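Local coordinates for protein GH18 chiitnase (Pseudoalteromonas aurantia, PDB 6K7Z) that probably hydrolyses chitin internally as an endochitinase of glycoside hydrolase family 18, built on a TIM-barrel fold, at residues 85-90 / 126-131; 112-117 / 132-137. One frame throughout, in Å; residues are numbered along the deposited sequence.

How the interactions relate
Both contacts use helix 130-144 of the TIM barrel, interaction 1 at its N-terminal end and the turn before it, interaction 2 over its first turns. Interaction 1 is a surface contact that joins this turn to the short helix 83-89; it mixes ring packing with one hydrogen bond from an arginine. Interaction 2 lies deeper, about 10 Å away between centres, and packs the helix on strand 111-115 through buried apolar groups alone. Tyrosines connect them: Tyr128 OH is 2.6 Å from Tyr116 OH, a probable hydrogen bond, and the rings of Tyr86 and Tyr116 meet edge-to-face.

Interaction 1. Residues 85-90 / 126-131; sequences AYRSLS and AGYDGA
The Tyr128 ring lies with one face over the backbone of Arg87, whose CA stands 4.0 Å from the ring centroid and 29° off the ring normal, a CH-pi contact. The setting is the C-terminal rim of the TIM barrel: helix 83-89 belongs to the connection after strand 71-77, and residues 126-131 close the connection after the neighbouring strand 111-115 and enter helix 130-144. Tyr128 holds its CG between the backbone N and the carbonyl carbon (chi1 76°), which swings the ring across the helix. Its far end packs tightly on Tyr86, OH standing 3.0 Å from Tyr86 CB and CZ 3.5 Å from the same atom, while the hydroxyl hydrogen-bonds the carboxylate of Asp118. An alanine in place of Tyr128 is likely to open a gap over Tyr86 and Arg87 and leave Asp118 without its hydroxyl partner. Farther out, the Arg87 side chain runs fully extended alongside the turn. Its NE donates to Gly127 O at 3.3 Å, a bent bond (142° at the hydrogen) that arrives above the carbonyl plane rather than on a lone pair. CD of Arg87 also rests 3.8 Å from Ala126 O. Gly127 turns the chain with a positive phi, in a conformation where a beta carbon would press against the carbonyl of Ala126. Farther along the chain, Ser90 OG donates to Arg87 O at 2.6 Å and also lies 3.6 Å from Tyr128 CB.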
ATOM      1  N   ALA A  85     -12.228  -4.729  14.662  1.00 19.86           N
ATOM      2  CA  ALA A  85     -11.815  -5.950  13.974  1.00 19.64           C
ATOM      3  C   ALA A  85     -10.325  -6.206  14.165  1.00 18.96           C
ATOM      4  O   ALA A  85      -9.913  -7.343  14.432  1.00 16.41           O
ATOM      5  CB  ALA A  85     -12.168  -5.862  12.491  1.00 20.97           C
ATOM      6  N   TYR A  86      -9.507  -5.157  14.042  1.00 16.19           N
ATOM      7  CA  TYR A  86      -8.073  -5.291  14.276  1.00 17.55           C
ATOM      8  C   TYR A  86      -7.786  -5.717  15.710  1.00 15.86           C
ATOM      9  O   TYR A  86      -6.882  -6.521  15.958  1.00 18.52           O
ATOM     10  CB  TYR A  86      -7.360  -3.966  13.991  1.00 15.67           C
ATOM     11  CG  TYR A  86      -7.159  -3.597  12.530  1.00 14.85           C
ATOM     12  CD1 TYR A  86      -6.356  -4.371  11.696  1.00 14.18           C
ATOM     13  CD2 TYR A  86      -7.722  -2.440  12.007  1.00 14.53           C
ATOM     14  CE1 TYR A  86      -6.153  -4.017  10.361  1.00 12.13           C
ATOM     15  CE2 TYR A  86      -7.519  -2.076  10.683  1.00 14.92           C
ATOM     16  CZ  TYR A  86      -6.734  -2.865   9.866  1.00 13.04           C
ATOM     17  OH  TYR A  86      -6.539  -2.497   8.544  1.00 13.04           O
ATOM     18  N   ARG A  87      -8.532  -5.174  16.671  1.00 19.18           N
ATOM     19  CA  ARG A  87      -8.321  -5.550  18.069  1.00 17.97           C
ATOM     20  C   ARG A  87      -8.438  -7.056  18.247  1.00 17.29           C
ATOM     21  O   ARG A  87      -7.600  -7.684  18.909  1.00 20.55           O
ATOM     22  CB  ARG A  87      -9.325  -4.832  18.968  1.00 21.63           C
ATOM     23  CG  ARG A  87      -9.030  -4.949  20.466  1.00 22.73           C
ATOM     24  CD  ARG A  87     -10.149  -4.305  21.267  1.00 21.69           C
ATOM     25  NE  ARG A  87      -9.847  -4.222  22.694  1.00 30.43           N
ATOM     26  CZ  ARG A  87     -10.730  -3.856  23.618  1.00 32.71           C
ATOM     27  NH1 ARG A  87     -11.974  -3.554  23.260  1.00 33.70           N
ATOM     28  NH2 ARG A  87     -10.374  -3.791  24.898  1.00 33.86           N
ATOM     29  N   SER A  88      -9.477  -7.653  17.664  1.00 17.48           N
ATOM     30  CA  SER A  88      -9.640  -9.102  17.735  1.00 20.29           C
ATOM     31  C   SER A  88      -8.515  -9.821  17.008  1.00 21.08           C
ATOM     32  O   SER A  88      -7.968 -10.808  17.516  1.00 20.91           O
ATOM     33  CB  SER A  88     -10.990  -9.504  17.150  1.00 22.86           C
ATOM     34  OG  SER A  88     -12.052  -8.916  17.880  1.00 25.08           O
ATOM     35  N   LEU A  89      -8.167  -9.349  15.808  1.00 16.90           N
ATOM     36  CA  LEU A  89      -7.118  -9.998  15.036  1.00 14.88           C
ATOM     37  C   LEU A  89      -5.793  -9.968  15.766  1.00 16.81           C
ATOM     38  O   LEU A  89      -4.985 -10.893  15.616  1.00 19.88           O
ATOM     39  CB  LEU A  89      -6.965  -9.319  13.677  1.00 15.23           C
ATOM     40  CG  LEU A  89      -8.160  -9.433  12.741  1.00 18.40           C
ATOM     41  CD1 LEU A  89      -7.925  -8.529  11.553  1.00 16.15           C
ATOM     42  CD2 LEU A  89      -8.355 -10.870  12.282  1.00 16.57           C
ATOM     43  N   SER A  90      -5.553  -8.918  16.552  1.00 14.63           N
ATOM     44  CA  SER A  90      -4.277  -8.765  17.234  1.00 16.67           C
ATOM     45  C   SER A  90      -4.046  -9.859  18.258  1.00 17.30           C
ATOM     46  O   SER A  90      -2.901 -10.068  18.666  1.00 17.59           O
ATOM     47  CB  SER A  90      -4.197  -7.405  17.924  1.00 16.33           C
ATOM     48  OG  SER A  90      -5.045  -7.377  19.069  1.00 16.85           O
ATOM     49  N   ALA A 126      -7.070   2.397  21.296  1.00 22.37           N
ATOM     50  CA  ALA A 126      -7.770   1.325  20.600  1.00 20.17           C
ATOM     51  C   ALA A 126      -7.856   0.026  21.389  1.00 20.81           C
ATOM     52  O   ALA A 126      -8.478  -0.928  20.914  1.00 21.93           O
ATOM     53  CB  ALA A 126      -7.101   1.044  19.249  1.00 17.20           C
ATOM     54  N   GLY A 127      -7.241  -0.054  22.561  1.00 23.07           N
ATOM     55  CA  GLY A 127      -7.299  -1.297  23.301  1.00 22.89           C
ATOM     56  C   GLY A 127      -6.422  -2.399  22.754  1.00 23.69           C
ATOM     57  O   GLY A 127      -6.639  -3.566  23.081  1.00 25.94           O
ATOM     58  N   TYR A 128      -5.447  -2.067  21.910  1.00 19.81           N
ATOM     59  CA  TYR A 128      -4.439  -3.032  21.493  1.00 20.77           C
ATOM     60  C   TYR A 128      -3.257  -2.254  20.934  1.00 19.76           C
ATOM     61  O   TYR A 128      -3.404  -1.115  20.489  1.00 18.38           O
ATOM     62  CB  TYR A 128      -4.978  -4.039  20.459  1.00 17.28           C
ATOM     63  CG  TYR A 128      -5.118  -3.479  19.050  1.00 19.36           C
ATOM     64  CD1 TYR A 128      -6.225  -2.717  18.686  1.00 19.09           C
ATOM     65  CD2 TYR A 128      -4.137  -3.711  18.086  1.00 18.26           C
ATOM     66  CE1 TYR A 128      -6.355  -2.193  17.391  1.00 17.68           C
ATOM     67  CE2 TYR A 128      -4.256  -3.188  16.787  1.00 16.31           C
ATOM     68  CZ  TYR A 128      -5.369  -2.438  16.451  1.00 15.74           C
ATOM     69  OH  TYR A 128      -5.483  -1.920  15.180  1.00 15.94           O
ATOM     70  N   ASP A 129      -2.085  -2.872  20.993  1.00 16.41           N
ATOM     71  CA  ASP A 129      -0.847  -2.251  20.539  1.00 18.28           C
ATOM     72  C   ASP A 129      -0.741  -2.434  19.026  1.00 15.61           C
ATOM     73  O   ASP A 129      -0.487  -3.540  18.546  1.00 15.86           O
ATOM     74  CB  ASP A 129       0.331  -2.883  21.273  1.00 18.83           C
ATOM     75  CG  ASP A 129       1.638  -2.152  21.044  1.00 22.32           C
ATOM     76  OD1 ASP A 129       1.822  -1.563  19.961  1.00 20.78           O
ATOM     77  OD2 ASP A 129       2.489  -2.180  21.958  1.00 26.36           O
ATOM     78  N   GLY A 130      -0.938  -1.356  18.270  1.00 16.25           N
ATOM     79  CA  GLY A 130      -0.939  -1.485  16.819  1.00 15.80           C
ATOM     80  C   GLY A 130       0.434  -1.784  16.242  1.00 14.99           C
ATOM     81  O   GLY A 130       0.557  -2.526  15.260  1.00 14.67           O
ATOM     82  N   ALA A 131       1.482  -1.203  16.826  1.00 15.15           N
ATOM     83  CA  ALA A 131       2.829  -1.487  16.351  1.00 16.52           C
ATOM     84  C   ALA A 131       3.171  -2.957  16.540  1.00 17.77           C
ATOM     85  O   ALA A 131       3.673  -3.613  15.621  1.00 17.14           O
ATOM     86  CB  ALA A 131       3.843  -0.593  17.069  1.00 17.07           C
TER

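Interaction 2. Residues 112-117 / 132-137; sequences VDIDYE and QFLISL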
ATOM      1  N   VAL A 112       1.200  -9.540  -0.508  1.00 15.53           N
ATOM      2  CA  VAL A 112       0.194  -8.806   0.251  1.00 14.38           C
ATOM      3  C   VAL A 112       0.667  -7.380   0.453  1.00 12.09           C
ATOM      4  O   VAL A 112       1.839  -7.138   0.754  1.00 13.60           O
ATOM      5  CB  VAL A 112      -0.089  -9.443   1.626  1.00 13.07           C
ATOM      6  CG1 VAL A 112      -1.168  -8.654   2.373  1.00 14.24           C
ATOM      7  CG2 VAL A 112      -0.521 -10.869   1.480  1.00 19.42           C
ATOM      8  N   ASP A 113      -0.261  -6.445   0.323  1.00 10.05           N
ATOM      9  CA  ASP A 113      -0.087  -5.071   0.757  1.00 10.08           C
ATOM     10  C   ASP A 113      -0.927  -4.878   2.012  1.00 10.85           C
ATOM     11  O   ASP A 113      -2.119  -5.179   2.009  1.00 11.23           O
ATOM     12  CB  ASP A 113      -0.534  -4.109  -0.345  1.00  8.83           C
ATOM     13  CG  ASP A 113      -0.449  -2.651   0.065  1.00 10.61           C
ATOM     14  OD1 ASP A 113       0.673  -2.136   0.280  1.00 10.99           O
ATOM     15  OD2 ASP A 113      -1.517  -1.998   0.135  1.00 11.33           O
ATOM     16  N   ILE A 114      -0.306  -4.406   3.086  1.00  9.93           N
ATOM     17  CA  ILE A 114      -0.989  -4.235   4.360  1.00  9.97           C
ATOM     18  C   ILE A 114      -1.363  -2.765   4.437  1.00 10.02           C
ATOM     19  O   ILE A 114      -0.538  -1.919   4.785  1.00 10.39           O
ATOM     20  CB  ILE A 114      -0.127  -4.682   5.541  1.00 10.60           C
ATOM     21  CG1 ILE A 114       0.095  -6.197   5.455  1.00 11.67           C
ATOM     22  CG2 ILE A 114      -0.776  -4.289   6.862  1.00 10.56           C
ATOM     23  CD1 ILE A 114       1.204  -6.685   6.341  1.00 15.87           C
ATOM     24  N   ASP A 115      -2.607  -2.457   4.074  1.00 10.65           N
ATOM     25  CA  ASP A 115      -3.077  -1.075   4.055  1.00 11.02           C
ATOM     26  C   ASP A 115      -3.766  -0.791   5.385  1.00 11.73           C
ATOM     27  O   ASP A 115      -4.992  -0.781   5.505  1.00 12.10           O
ATOM     28  CB  ASP A 115      -3.997  -0.849   2.864  1.00  9.20           C
ATOM     29  CG  ASP A 115      -4.408   0.609   2.698  1.00 11.55           C
ATOM     30  OD1 ASP A 115      -4.006   1.459   3.521  1.00 13.69           O
ATOM     31  OD2 ASP A 115      -5.135   0.916   1.728  1.00 12.68           O
ATOM     32  N   TYR A 116      -2.942  -0.544   6.397  1.00 10.56           N
ATOM     33  CA  TYR A 116      -3.382  -0.401   7.782  1.00 12.51           C
ATOM     34  C   TYR A 116      -3.530   1.079   8.124  1.00 12.10           C
ATOM     35  O   TYR A 116      -2.564   1.842   8.020  1.00 11.98           O
ATOM     36  CB  TYR A 116      -2.369  -1.073   8.703  1.00 10.16           C
ATOM     37  CG  TYR A 116      -2.641  -0.957  10.179  1.00 11.08           C
ATOM     38  CD1 TYR A 116      -3.410  -1.900  10.828  1.00 10.90           C
ATOM     39  CD2 TYR A 116      -2.092   0.081  10.933  1.00 12.15           C
ATOM     40  CE1 TYR A 116      -3.644  -1.818  12.190  1.00 13.28           C
ATOM     41  CE2 TYR A 116      -2.320   0.173  12.305  1.00 13.57           C
ATOM     42  CZ  TYR A 116      -3.094  -0.789  12.925  1.00 16.00           C
ATOM     43  OH  TYR A 116      -3.333  -0.730  14.285  1.00 14.77           O
ATOM     44  N   GLU A 117      -4.738   1.479   8.555  1.00 11.74           N
ATOM     45  CA  GLU A 117      -5.046   2.890   8.795  1.00 12.79           C
ATOM     46  C   GLU A 117      -5.617   3.141  10.196  1.00 13.22           C
ATOM     47  O   GLU A 117      -6.217   4.193  10.438  1.00 12.57           O
ATOM     48  CB  GLU A 117      -6.015   3.399   7.720  1.00 11.73           C
ATOM     49  CG  GLU A 117      -5.662   2.925   6.291  1.00 14.23           C
ATOM     50  CD  GLU A 117      -6.239   3.820   5.183  1.00 17.33           C
ATOM     51  OE1 GLU A 117      -7.119   4.641   5.487  1.00 20.74           O
ATOM     52  OE2 GLU A 117      -5.801   3.709   4.015  1.00 18.13           O
ATOM     53  N   GLN A 132       2.889  -3.503  17.725  1.00 18.04           N
ATOM     54  CA  GLN A 132       3.186  -4.912  17.942  1.00 16.53           C
ATOM     55  C   GLN A 132       2.329  -5.802  17.049  1.00 18.00           C
ATOM     56  O   GLN A 132       2.790  -6.866  16.617  1.00 15.48           O
ATOM     57  CB  GLN A 132       3.008  -5.272  19.416  1.00 22.28           C
ATOM     58  CG  GLN A 132       3.232  -6.760  19.690  1.00 27.06           C
ATOM     59  CD  GLN A 132       4.643  -7.217  19.306  1.00 36.26           C
ATOM     60  OE1 GLN A 132       5.639  -6.632  19.742  1.00 40.79           O
ATOM     61  NE2 GLN A 132       4.726  -8.252  18.461  1.00 31.84           N
ATOM     62  N   PHE A 133       1.097  -5.377  16.748  1.00 17.61           N
ATOM     63  CA  PHE A 133       0.265  -6.116  15.804  1.00 15.80           C
ATOM     64  C   PHE A 133       0.926  -6.170  14.434  1.00 14.71           C
ATOM     65  O   PHE A 133       1.065  -7.244  13.835  1.00 15.97           O
ATOM     66  CB  PHE A 133      -1.115  -5.471  15.708  1.00 15.64           C
ATOM     67  CG  PHE A 133      -1.939  -5.981  14.554  1.00 14.94           C
ATOM     68  CD1 PHE A 133      -2.373  -7.299  14.523  1.00 13.44           C
ATOM     69  CD2 PHE A 133      -2.290  -5.141  13.506  1.00 14.65           C
ATOM     70  CE1 PHE A 133      -3.134  -7.769  13.468  1.00 13.39           C
ATOM     71  CE2 PHE A 133      -3.049  -5.600  12.439  1.00 14.77           C
ATOM     72  CZ  PHE A 133      -3.475  -6.920  12.415  1.00 13.60           C
ATOM     73  N   LEU A 134       1.349  -5.013  13.926  1.00 12.35           N
ATOM     74  CA  LEU A 134       1.981  -4.979  12.616  1.00 12.38           C
ATOM     75  C   LEU A 134       3.309  -5.722  12.621  1.00 14.11           C
ATOM     76  O   LEU A 134       3.655  -6.392  11.645  1.00 13.01           O
ATOM     77  CB  LEU A 134       2.164  -3.534  12.188  1.00 11.46           C
ATOM     78  CG  LEU A 134       0.827  -2.842  11.961  1.00 13.58           C
ATOM     79  CD1 LEU A 134       1.078  -1.357  11.787  1.00 10.08           C
ATOM     80  CD2 LEU A 134       0.142  -3.410  10.731  1.00 11.64           C
ATOM     81  N   ILE A 135       4.063  -5.620  13.713  1.00 14.06           N
ATOM     82  CA  ILE A 135       5.316  -6.367  13.819  1.00 14.80           C
ATOM     83  C   ILE A 135       5.050  -7.868  13.769  1.00 14.28           C
ATOM     84  O   ILE A 135       5.666  -8.597  12.984  1.00 16.48           O
ATOM     85  CB  ILE A 135       6.059  -5.966  15.102  1.00 17.55           C
ATOM     86  CG1 ILE A 135       6.636  -4.562  14.928  1.00 13.76           C
ATOM     87  CG2 ILE A 135       7.134  -7.000  15.478  1.00 17.51           C
ATOM     88  CD1 ILE A 135       7.068  -3.919  16.223  1.00 14.63           C
ATOM     89  N   SER A 136       4.132  -8.349  14.603  1.00 13.10           N
ATOM     90  CA  SER A 136       3.834  -9.783  14.627  1.00 15.54           C
ATOM     91  C   SER A 136       3.219 -10.253  13.315  1.00 15.95           C
ATOM     92  O   SER A 136       3.583 -11.315  12.797  1.00 18.05           O
ATOM     93  CB  SER A 136       2.904 -10.109  15.797  1.00 17.55           C
ATOM     94  OG  SER A 136       2.527 -11.483  15.751  1.00 21.27           O
ATOM     95  N   LEU A 137       2.259  -9.496  12.776  1.00 14.03           N
ATOM     96  CA  LEU A 137       1.664  -9.886  11.502  1.00 13.91           C
ATOM     97  C   LEU A 137       2.719  -9.969  10.402  1.00 13.64           C
ATOM     98  O   LEU A 137       2.731 -10.925   9.618  1.00 17.46           O
ATOM     99  CB  LEU A 137       0.557  -8.909  11.108  1.00 12.67           C
ATOM    100  CG  LEU A 137      -0.093  -9.212   9.756  1.00 13.94           C
ATOM    101  CD1 LEU A 137      -0.764 -10.582   9.765  1.00 12.89           C
ATOM    102  CD2 LEU A 137      -1.085  -8.108   9.354  1.00 15.05           C
TER
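Leu134 lays its forked end over one face of the Tyr116 ring, each methyl touching a different part of it. CD1 of Leu134 comes to 3.6 Å from Tyr116 CD2, and CD2 of Leu134 to 3.8 Å from Tyr116 CG, so both methyls rest on the same face, CD2 offset toward the rim. The second methyl also fills the hollow between Tyr116 and Ile114, with Leu134 CD2 4.1 Å from Ile114 CG2 where the two side chains run antiparallel past one another. One turn along the helix, Leu137 meets Ile114 tip to tip, CD2 of Leu137 to CD1 of Ile114 at 4.0 Å. Tyr116 keeps CG trans to its backbone N (chi1 177°), which carries the ring out from the strand side toward the helix. There Tyr116 CE1 approaches the edge of Phe133, 3.8 Å from Phe133 CD2, the two ring planes inclined at 42°. All five side chains are buried. Leu96 of helix 93-106 backs Phe133 and Leu137, and His154 of strand 151-154 touches both Ile114 and Leu134. This is the strand-to-helix layer of a beta-alpha-beta unit in a TIM barrel. The strand side carries Asp113, Asp115 and Glu117 in alternation with Ile114 and Tyr116, consistent with the DXDXE end of the family 18 signature that marks the catalytic centre in chitinases.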